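Local coordinates for enoyl-[acyl-carrier-protein] reductase [FMN] (Thermotoga maritima, PDB 5GVJ) that probably reduces enoyl groups carried on acyl carrier protein, using FMN and NADH, in bacterial fatty acid synthesis, at residues Thr8-Ile13 with Gly132-Ile137; Leu30-Ser35 with Ser58-Lys63; Ala98-Lys103 with Asp122-Met127; Pro206-Lys211 with Arg262-Glu267. The protein carries 1 engineered substitution. One frame throughout, in Å; residues are numbered along the deposited sequence.

Interaction 1 (Thr8-Ile13 with Gly132-Ile137)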
# COMPACT_ATOMS: atom_id res chain seq x y z
N THR A 8 2.87 -17.97 13.87
CA THR A 8 2.88 -19.43 13.78
C THR A 8 2.91 -20.08 15.16
O THR A 8 2.33 -21.15 15.37
CB THR A 8 4.04 -19.93 12.91
OG1 THR A 8 5.30 -19.62 13.53
CG2 THR A 8 3.99 -19.30 11.54
N ASP A 9 3.56 -19.42 16.13
CA ASP A 9 3.54 -19.92 17.50
C ASP A 9 2.15 -19.78 18.11
O ASP A 9 1.63 -20.73 18.70
CB ASP A 9 4.56 -19.16 18.35
CG ASP A 9 5.97 -19.53 18.00
OD1 ASP A 9 6.20 -20.70 17.64
OD2 ASP A 9 6.85 -18.64 18.10
N LEU A 10 1.54 -18.60 17.97
CA LEU A 10 0.22 -18.37 18.53
C LEU A 10 -0.79 -19.35 17.97
O LEU A 10 -1.59 -19.94 18.71
CB LEU A 10 -0.23 -16.94 18.22
CG LEU A 10 -1.64 -16.55 18.64
CD1 LEU A 10 -1.74 -16.52 20.17
CD2 LEU A 10 -1.98 -15.18 18.05
N LEU A 11 -0.79 -19.53 16.66
CA LEU A 11 -1.82 -20.32 15.99
C LEU A 11 -1.45 -21.79 15.88
O LEU A 11 -2.29 -22.59 15.44
CB LEU A 11 -2.08 -19.74 14.60
CG LEU A 11 -3.23 -18.72 14.44
CD1 LEU A 11 -3.53 -17.95 15.71
CD2 LEU A 11 -2.98 -17.80 13.27
N GLU A 12 -0.22 -22.16 16.25
CA GLU A 12 0.26 -23.53 16.18
C GLU A 12 0.18 -24.09 14.76
O GLU A 12 -0.24 -25.23 14.54
CB GLU A 12 -0.48 -24.43 17.17
CG GLU A 12 -0.22 -24.05 18.61
CD GLU A 12 -1.02 -24.89 19.60
OE1 GLU A 12 -2.27 -24.79 19.60
OE2 GLU A 12 -0.41 -25.66 20.36
N ILE A 13 0.57 -23.27 13.78
CA ILE A 13 0.63 -23.67 12.39
C ILE A 13 2.08 -23.55 11.93
O ILE A 13 2.92 -22.95 12.59
CB ILE A 13 -0.30 -22.84 11.49
CG1 ILE A 13 0.09 -21.36 11.57
CG2 ILE A 13 -1.73 -23.03 11.90
CD1 ILE A 13 -0.87 -20.45 10.82
N GLY A 132 -8.76 -7.67 24.64
CA GLY A 132 -8.23 -9.02 24.75
C GLY A 132 -7.91 -9.74 23.45
O GLY A 132 -7.62 -10.94 23.49
N ALA A 133 -7.92 -9.06 22.31
CA ALA A 133 -7.60 -9.75 21.07
C ALA A 133 -6.21 -10.37 21.13
O ALA A 133 -5.28 -9.81 21.72
CB ALA A 133 -7.71 -8.78 19.88
N ASP A 134 -6.08 -11.56 20.53
CA ASP A 134 -4.79 -12.24 20.49
C ASP A 134 -3.89 -11.71 19.39
O ASP A 134 -2.67 -11.78 19.51
CB ASP A 134 -4.99 -13.75 20.30
CG ASP A 134 -5.71 -14.38 21.48
OD1 ASP A 134 -5.05 -14.62 22.51
OD2 ASP A 134 -6.94 -14.60 21.38
N ALA A 135 -4.48 -11.20 18.32
CA ALA A 135 -3.75 -10.62 17.21
C ALA A 135 -4.76 -9.79 16.43
O ALA A 135 -5.95 -9.84 16.72
CB ALA A 135 -3.10 -11.69 16.32
N VAL A 136 -4.28 -9.03 15.45
CA VAL A 136 -5.18 -8.25 14.61
C VAL A 136 -4.74 -8.38 13.16
O VAL A 136 -3.55 -8.48 12.86
CB VAL A 136 -5.25 -6.76 15.00
CG1 VAL A 136 -5.78 -6.62 16.41
CG2 VAL A 136 -3.89 -6.11 14.86
N ILE A 137 -5.72 -8.40 12.28
CA ILE A 137 -5.50 -8.33 10.85
C ILE A 137 -5.68 -6.87 10.46
O ILE A 137 -6.75 -6.29 10.70
CB ILE A 137 -6.46 -9.25 10.08
CG1 ILE A 137 -6.18 -10.73 10.40
CG2 ILE A 137 -6.32 -9.02 8.57
CD1 ILE A 137 -7.39 -11.65 10.20
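Leu10 reaches across to Asp134 and Ala135, and nearly all of the contact on its side is made by one methyl group. Its CB points at the segment 132-137 but stays too far back to touch it. CG is placed by the first torsion, anti to the backbone N (chi1 176°), and this carries the branch outward from the helix. The two methyls then share the work unequally. Leu10 CD2 is the touching atom: it lies 3.8 Å from Asp134 O and 4.0 Å from Asp134 CB. The same Leu10 CD2 is 4.1 Å from Ala135 CB, so it meets two neighbouring residues at once. Leu10 CD1 comes no nearer than 4.3 Å, to Asp134 CB. The side chains of Leu10 and Asp134 cross at about a right angle. No hydrogen bond joins the two segments.

The fold is a TIM barrel. Strand 136-139 starts just after the contact, so Leu10 packs near the N-terminal ends of the barrel strands. It also touches Lys114, where strand 114-119 begins. Helix 6-11 precedes the first barrel strand and is ended by a Schellman motif. Glu12 is its positive-phi residue, Ile13 N bonds to Thr8 O at 3.2 Å, and Glu12 N makes a weak bond to Asp9 O. Across the contact, Gly132 ends helix 122-130 with a second Schellman motif.

Asp134 offers Leu10 its CB, not its charge. Its carboxylate turns elsewhere, and OD2 accepts a hydrogen bond from the backbone N of Val115.

Interaction 2 (Leu30-Ser35 with Ser58-Lys63)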
# COMPACT_ATOMS: atom_id res chain seq x y z
N LEU A 30 -11.65 -25.38 0.40
CA LEU A 30 -10.46 -24.54 0.26
C LEU A 30 -9.75 -24.37 1.60
O LEU A 30 -8.52 -24.43 1.67
CB LEU A 30 -10.84 -23.17 -0.32
CG LEU A 30 -9.73 -22.12 -0.49
CD1 LEU A 30 -8.47 -22.69 -1.19
CD2 LEU A 30 -10.27 -20.95 -1.29
N ALA A 31 -10.52 -24.18 2.67
CA ALA A 31 -9.92 -24.02 4.00
C ALA A 31 -9.16 -25.27 4.41
O ALA A 31 -8.05 -25.18 4.95
CB ALA A 31 -11.01 -23.68 5.01
N ALA A 32 -9.72 -26.45 4.17
CA ALA A 32 -9.02 -27.67 4.54
C ALA A 32 -7.71 -27.80 3.78
O ALA A 32 -6.71 -28.28 4.33
CB ALA A 32 -9.92 -28.89 4.30
N ALA A 33 -7.69 -27.38 2.52
CA ALA A 33 -6.47 -27.47 1.72
C ALA A 33 -5.39 -26.53 2.25
O ALA A 33 -4.21 -26.92 2.35
CB ALA A 33 -6.79 -27.15 0.25
N VAL A 34 -5.76 -25.30 2.60
CA VAL A 34 -4.78 -24.36 3.13
C VAL A 34 -4.25 -24.84 4.49
O VAL A 34 -3.04 -24.81 4.74
CB VAL A 34 -5.40 -22.95 3.23
CG1 VAL A 34 -4.40 -21.98 3.85
CG2 VAL A 34 -5.77 -22.44 1.83
N SER A 35 -5.13 -25.31 5.37
CA SER A 35 -4.69 -25.77 6.69
C SER A 35 -3.80 -27.01 6.58
O SER A 35 -2.77 -27.10 7.25
CB SER A 35 -5.89 -26.06 7.58
OG SER A 35 -6.44 -24.85 8.11
N SER A 58 -17.56 -29.65 10.38
CA SER A 58 -17.44 -31.10 10.35
C SER A 58 -16.72 -31.58 9.09
O SER A 58 -15.84 -32.44 9.16
CB SER A 58 -18.81 -31.75 10.46
OG SER A 58 -18.67 -33.16 10.54
N GLU A 59 -17.08 -31.03 7.94
CA GLU A 59 -16.43 -31.54 6.73
C GLU A 59 -14.99 -31.10 6.62
O GLU A 59 -14.17 -31.83 6.07
CB GLU A 59 -17.22 -31.17 5.48
CG GLU A 59 -17.68 -29.76 5.35
CD GLU A 59 -18.74 -29.64 4.26
OE1 GLU A 59 -19.82 -30.26 4.41
OE2 GLU A 59 -18.48 -28.96 3.24
N LEU A 60 -14.63 -29.92 7.17
CA LEU A 60 -13.21 -29.57 7.21
C LEU A 60 -12.43 -30.57 8.05
O LEU A 60 -11.35 -31.02 7.65
CB LEU A 60 -13.02 -28.14 7.74
CG LEU A 60 -11.56 -27.66 7.81
CD1 LEU A 60 -11.46 -26.16 7.55
CD2 LEU A 60 -10.92 -27.98 9.16
N ARG A 61 -12.95 -30.92 9.23
CA ARG A 61 -12.24 -31.84 10.12
C ARG A 61 -12.19 -33.27 9.59
O ARG A 61 -11.33 -34.04 10.02
CB ARG A 61 -12.88 -31.82 11.51
CG ARG A 61 -12.47 -30.60 12.34
CD ARG A 61 -13.19 -30.56 13.68
NE ARG A 61 -12.59 -29.57 14.56
CZ ARG A 61 -13.26 -28.87 15.47
NH1 ARG A 61 -14.57 -29.04 15.59
NH2 ARG A 61 -12.63 -27.99 16.23
N GLN A 62 -13.08 -33.64 8.67
CA GLN A 62 -12.93 -34.92 7.99
C GLN A 62 -11.70 -34.94 7.09
O GLN A 62 -11.16 -36.02 6.82
CB GLN A 62 -14.18 -35.24 7.18
CG GLN A 62 -15.41 -35.45 8.07
CD GLN A 62 -16.68 -35.63 7.28
OE1 GLN A 62 -16.66 -35.76 6.06
NE2 GLN A 62 -17.82 -35.64 7.98
N LYS A 63 -11.23 -33.78 6.64
CA LYS A 63 -10.06 -33.71 5.77
C LYS A 63 -8.76 -33.44 6.53
O LYS A 63 -7.73 -34.04 6.20
CB LYS A 63 -10.26 -32.63 4.71
CG LYS A 63 -11.28 -32.98 3.63
CD LYS A 63 -11.52 -31.78 2.73
CE LYS A 63 -12.05 -32.16 1.36
NZ LYS A 63 -13.46 -32.63 1.46
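Ala32 and Leu60 mark the closest backbone approach of two helices that run in broadly the same direction. The segment axes pass 9.0 Å apart with a signed crossing angle of -35°. Ala32 CA lies only 5.3 Å from the CA of Leu60. The small alanines on this face of helix 28-36 are consistent with so short a CA-CA distance.

Leu60 carries the centre of the contact. Its CG is anti to the backbone N (chi1 -180°), which sends the branch across to the other helix. There Leu60 CD1 sits 3.6 Å from Ala31 CB and 3.8 Å from Ala32 N. Behind it, Leu60 CG is 4.1 Å from Ala32 CB. Lys63 flanks the Ala32 methyl as well: Lys63 CD lies 3.7 Å from Ala32 CB, and Lys63 CB is nearly as close. Only the aliphatic part of the lysine touches; the chain bends at chi4 and NZ takes no part in this contact. With Leu60 cut back to alanine, the space beside Ala31 and Ala32 is likely to be left unfilled, with the Ala31 methyl losing this partner.

The two helices are successive outer helices of the TIM barrel, joined through strand 41-44. Ala31 and Leu60 both touch Ile43 of that strand, and Leu60 also touches Phe68 of strand 68-73. Ser35 OG ties helix 28-36 to the starts of these strands through Gly41 N and Pro67 O.

Interaction 3 (Ala98-Lys103 with Asp122-Met127)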
# COMPACT_ATOMS: atom_id res chain seq x y z
N ALA A 98 -16.33 -6.37 9.79
CA ALA A 98 -17.43 -5.40 9.77
C ALA A 98 -17.73 -4.85 11.17
O ALA A 98 -18.86 -4.90 11.65
CB ALA A 98 -18.70 -5.99 9.14
N GLY A 99 -16.70 -4.32 11.82
CA GLY A 99 -16.95 -3.55 13.01
C GLY A 99 -16.12 -4.01 14.18
O GLY A 99 -15.04 -4.60 14.02
N ASN A 100 -16.64 -3.72 15.37
CA ASN A 100 -15.92 -3.94 16.62
C ASN A 100 -16.48 -5.18 17.29
O ASN A 100 -17.65 -5.17 17.69
CB ASN A 100 -16.07 -2.72 17.52
CG ASN A 100 -15.22 -2.79 18.76
OD1 ASN A 100 -14.80 -3.87 19.19
ND2 ASN A 100 -14.94 -1.63 19.34
N PRO A 101 -15.69 -6.26 17.45
CA PRO A 101 -16.25 -7.50 18.00
C PRO A 101 -16.00 -7.66 19.48
O PRO A 101 -15.98 -8.78 20.01
CB PRO A 101 -15.50 -8.58 17.20
CG PRO A 101 -14.12 -7.97 17.05
CD PRO A 101 -14.30 -6.45 17.00
N THR A 102 -15.78 -6.53 20.17
CA THR A 102 -15.39 -6.56 21.57
C THR A 102 -16.35 -7.39 22.40
O THR A 102 -15.93 -8.12 23.31
CB THR A 102 -15.31 -5.13 22.11
OG1 THR A 102 -14.20 -4.45 21.52
CG2 THR A 102 -15.17 -5.13 23.63
N LYS A 103 -17.64 -7.32 22.09
CA LYS A 103 -18.64 -7.99 22.91
C LYS A 103 -18.46 -9.51 22.94
O LYS A 103 -18.98 -10.17 23.85
CB LYS A 103 -20.05 -7.66 22.42
CG LYS A 103 -20.43 -8.36 21.11
CD LYS A 103 -21.72 -7.79 20.52
CE LYS A 103 -22.89 -7.91 21.50
NZ LYS A 103 -23.34 -9.32 21.72
N ASP A 122 -6.14 2.42 13.09
CA ASP A 122 -5.24 2.37 14.23
C ASP A 122 -6.02 2.37 15.55
O ASP A 122 -5.66 1.65 16.49
CB ASP A 122 -4.31 3.57 14.14
CG ASP A 122 -3.31 3.60 15.23
OD1 ASP A 122 -2.73 2.53 15.51
OD2 ASP A 122 -3.09 4.69 15.80
N SER A 123 -7.08 3.17 15.62
CA SER A 123 -7.85 3.27 16.86
C SER A 123 -8.56 1.95 17.17
O SER A 123 -8.54 1.48 18.31
CB SER A 123 -8.86 4.41 16.76
OG SER A 123 -9.73 4.20 15.66
N LEU A 124 -9.19 1.34 16.16
CA LEU A 124 -9.86 0.06 16.41
C LEU A 124 -8.86 -0.99 16.86
O LEU A 124 -9.14 -1.76 17.79
CB LEU A 124 -10.62 -0.41 15.17
CG LEU A 124 -11.38 -1.73 15.36
CD1 LEU A 124 -12.36 -1.64 16.52
CD2 LEU A 124 -12.12 -2.17 14.09
N ALA A 125 -7.68 -1.04 16.23
CA ALA A 125 -6.66 -1.99 16.65
C ALA A 125 -6.35 -1.84 18.13
O ALA A 125 -6.32 -2.83 18.88
CB ALA A 125 -5.39 -1.82 15.82
N ARG A 126 -6.10 -0.62 18.59
CA ARG A 126 -5.79 -0.45 20.01
C ARG A 126 -6.97 -0.84 20.89
O ARG A 126 -6.79 -1.41 21.96
CB ARG A 126 -5.37 0.99 20.31
CG ARG A 126 -4.16 1.45 19.56
CD ARG A 126 -3.69 2.75 20.19
NE ARG A 126 -4.53 3.84 19.72
CZ ARG A 126 -4.25 4.60 18.67
NH1 ARG A 126 -3.12 4.42 18.01
NH2 ARG A 126 -5.09 5.56 18.31
N MET A 127 -8.20 -0.55 20.44
CA MET A 127 -9.38 -0.92 21.21
C MET A 127 -9.49 -2.43 21.38
O MET A 127 -9.73 -2.93 22.49
CB MET A 127 -10.63 -0.36 20.54
CG MET A 127 -10.69 1.17 20.52
SD MET A 127 -12.30 1.82 20.03
CE MET A 127 -12.34 1.55 18.27
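An Asx turn at Asn100, in the loop that follows strand 93-97, packs its amide side chain against Leu124 of helix 122-130. Asn100 OD1 accepts the backbone N-H of Thr102 at 3.0 Å. The donor is tilted 33° from the carbonyl plane. This bond holds the amide against its own loop.

Leu124 uses both methyls. Leu124 CD1 lies 3.8 Å from Asn100 CG and equally close to Asn100 ND2, and it also meets Asn100 CB. Leu124 CD2 goes to the backbone instead and rests 3.8 Å from Gly99 O. A chi1 of -179° carries the Leu124 branch out from the helix to the loop, where its side chain crosses that of Asn100 obliquely. Met127, one turn further on, adds a looser touch, with CE 4.2 Å from Asn100 ND2. No hydrogen bond crosses between the segments.

The contact is at the surface. Leu124 also rests on Val119, and on the same helix Ser123 packs against Arg218 of the second subunit. The side chain of Leu124 is about 10 Å from that of the FMN-binding Glu139. A loop leaving the C-terminal end of one strand and packing on a neighbouring helix is an arrangement of TIM barrels, whose active-site loops lie at this end.

Interaction 4 (Pro206-Lys211 with Arg262-Glu267); sequences PVYKEK and RRAVVE
Tyr208 meets Ala264 and Val265 with one side of its ring. Tyr208 CD2 lies 3.5 Å from Ala264 O, which sits at the ring edge, near its plane. Tyr208 CE2 is 3.5 Å from Val265 CG2; that methyl approaches the ring obliquely. Tyr208 CE2 also lies 3.9 Å from Ala264 CB. All these contacts are van der Waals in kind, and no hydrogen bond crosses between the segments.

The next shell surrounds the ring. Tyr208 CG is swung away from its backbone N (chi1 -152°), which takes the ring out of helix 206-214 toward helix 260-265. There its OH makes a weak hydrogen bond to the backbone O of the engineered Ala276, and the ring meets that of Phe275 with the planes at about 40°. Were Tyr208 a serine, Ala264 and Val265 would probably lose the surface they rest on, and Phe275 its ring partner.

Further out, Arg262 NH1 donates to Glu267 OE1 at 3.0 Å, a salt bridge that spans 262-267 from its first residue to its last and uses the oxygen's anti lone pair. Helix 206-214 is fastened by Lys209 NZ, which bonds to Ser199 O and Ser202 O in the loop after helix 193-197. The FMN-binding Thr194 lies in that helix, about 7 Å from Tyr208 between side chains. A backbone hydrogen bond between Val265 and His205 joins helix 260-265 to the start of helix 206-214.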
# COMPACT_ATOMS: atom_id res chain seq x y z
N PRO A 206 -15.23 -21.42 -12.30
CA PRO A 206 -14.07 -21.22 -13.19
C PRO A 206 -13.97 -19.82 -13.78
O PRO A 206 -12.85 -19.32 -13.99
CB PRO A 206 -14.28 -22.27 -14.28
CG PRO A 206 -15.03 -23.37 -13.59
CD PRO A 206 -15.96 -22.66 -12.62
N VAL A 207 -15.10 -19.16 -14.03
CA VAL A 207 -15.07 -17.81 -14.59
C VAL A 207 -14.46 -16.83 -13.59
O VAL A 207 -13.73 -15.90 -13.97
CB VAL A 207 -16.49 -17.38 -15.00
CG1 VAL A 207 -16.54 -15.89 -15.24
CG2 VAL A 207 -16.92 -18.14 -16.25
N TYR A 208 -14.79 -17.00 -12.31
CA TYR A 208 -14.19 -16.19 -11.26
C TYR A 208 -12.68 -16.29 -11.31
O TYR A 208 -11.97 -15.28 -11.29
CB TYR A 208 -14.73 -16.64 -9.90
CG TYR A 208 -14.77 -15.59 -8.82
CD1 TYR A 208 -13.60 -15.08 -8.26
CD2 TYR A 208 -15.98 -15.12 -8.34
CE1 TYR A 208 -13.64 -14.12 -7.25
CE2 TYR A 208 -16.03 -14.16 -7.33
CZ TYR A 208 -14.86 -13.67 -6.79
OH TYR A 208 -14.91 -12.72 -5.79
N LYS A 209 -12.16 -17.52 -11.42
CA LYS A 209 -10.72 -17.72 -11.50
C LYS A 209 -10.13 -17.07 -12.75
O LYS A 209 -9.09 -16.41 -12.70
CB LYS A 209 -10.40 -19.22 -11.47
CG LYS A 209 -10.78 -19.89 -10.14
CD LYS A 209 -10.41 -21.36 -10.13
CE LYS A 209 -10.94 -22.08 -8.87
NZ LYS A 209 -10.53 -23.51 -8.90
N GLU A 210 -10.81 -17.24 -13.89
CA GLU A 210 -10.30 -16.68 -15.14
C GLU A 210 -10.26 -15.15 -15.08
O GLU A 210 -9.34 -14.53 -15.62
CB GLU A 210 -11.17 -17.14 -16.32
CG GLU A 210 -11.11 -18.64 -16.61
CD GLU A 210 -12.29 -19.14 -17.46
OE1 GLU A 210 -12.43 -20.38 -17.62
OE2 GLU A 210 -13.07 -18.29 -17.96
N LYS A 211 -11.25 -14.53 -14.44
CA LYS A 211 -11.26 -13.08 -14.35
C LYS A 211 -10.10 -12.57 -13.49
O LYS A 211 -9.49 -11.54 -13.81
CB LYS A 211 -12.60 -12.58 -13.81
CG LYS A 211 -13.73 -12.76 -14.82
CD LYS A 211 -13.46 -11.89 -16.05
CE LYS A 211 -13.98 -12.56 -17.33
NZ LYS A 211 -14.98 -11.72 -18.06
N ARG A 262 -22.88 -14.06 -4.27
CA ARG A 262 -23.12 -15.48 -4.54
C ARG A 262 -23.19 -15.76 -6.04
O ARG A 262 -22.69 -16.79 -6.51
CB ARG A 262 -24.40 -15.95 -3.85
CG ARG A 262 -24.55 -17.46 -3.82
CD ARG A 262 -26.00 -17.88 -3.61
NE ARG A 262 -26.84 -17.44 -4.72
CZ ARG A 262 -27.05 -18.13 -5.84
NH1 ARG A 262 -26.49 -19.33 -6.00
NH2 ARG A 262 -27.83 -17.63 -6.79
N ARG A 263 -23.81 -14.86 -6.80
CA ARG A 263 -23.94 -15.09 -8.24
C ARG A 263 -22.57 -15.14 -8.92
O ARG A 263 -22.37 -15.91 -9.86
CB ARG A 263 -24.82 -14.02 -8.89
CG ARG A 263 -26.30 -14.09 -8.52
CD ARG A 263 -27.15 -13.35 -9.54
NE ARG A 263 -27.02 -11.90 -9.43
CZ ARG A 263 -27.74 -11.14 -8.62
NH1 ARG A 263 -28.66 -11.68 -7.82
NH2 ARG A 263 -27.55 -9.82 -8.59
N ALA A 264 -21.63 -14.31 -8.46
CA ALA A 264 -20.29 -14.35 -9.03
C ALA A 264 -19.55 -15.61 -8.59
O ALA A 264 -19.03 -16.36 -9.43
CB ALA A 264 -19.50 -13.10 -8.64
N VAL A 265 -19.50 -15.86 -7.28
CA VAL A 265 -18.72 -16.98 -6.75
C VAL A 265 -19.30 -18.32 -7.19
O VAL A 265 -18.58 -19.20 -7.67
CB VAL A 265 -18.63 -16.89 -5.22
CG1 VAL A 265 -18.03 -18.18 -4.66
CG2 VAL A 265 -17.81 -15.70 -4.80
N VAL A 266 -20.60 -18.50 -7.02
CA VAL A 266 -21.20 -19.81 -7.28
C VAL A 266 -21.55 -19.99 -8.75
O VAL A 266 -21.28 -21.04 -9.33
CB VAL A 266 -22.43 -20.04 -6.38
CG1 VAL A 266 -23.04 -21.41 -6.65
CG2 VAL A 266 -22.04 -19.91 -4.93
N GLU A 267 -22.13 -18.96 -9.37
CA GLU A 267 -22.64 -19.07 -10.74
C GLU A 267 -21.71 -18.47 -11.78
O GLU A 267 -21.97 -18.64 -12.98
CB GLU A 267 -24.01 -18.40 -10.85
CG GLU A 267 -24.91 -18.58 -9.64
CD GLU A 267 -26.00 -19.62 -9.86
OE1 GLU A 267 -26.53 -20.15 -8.86
OE2 GLU A 267 -26.33 -19.90 -11.04

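How the interactions relate
Interactions 2 and 4 are buried, interaction 1 is partly buried, and interaction 3 lies at the surface. None has a hydrogen bond between its segments. Interaction 2 is mainly aliphatic between two barrel helices, while interaction 4 uses an aromatic ring. Interactions 1 and 3 each set a leucine against backbone carbonyl oxygen as well as side chains, as interaction 4 does its tyrosine. Interactions 1 and 3 are linked by the chain, since helix 122-130 of interaction 3 leads into strand 136-139 of interaction 1. They favour different ends of the barrel strands. Interactions 2 and 3 are both nested in the loop closed by interaction 1. Interaction 4 follows later, its centre about 31 Å from that of interaction 1.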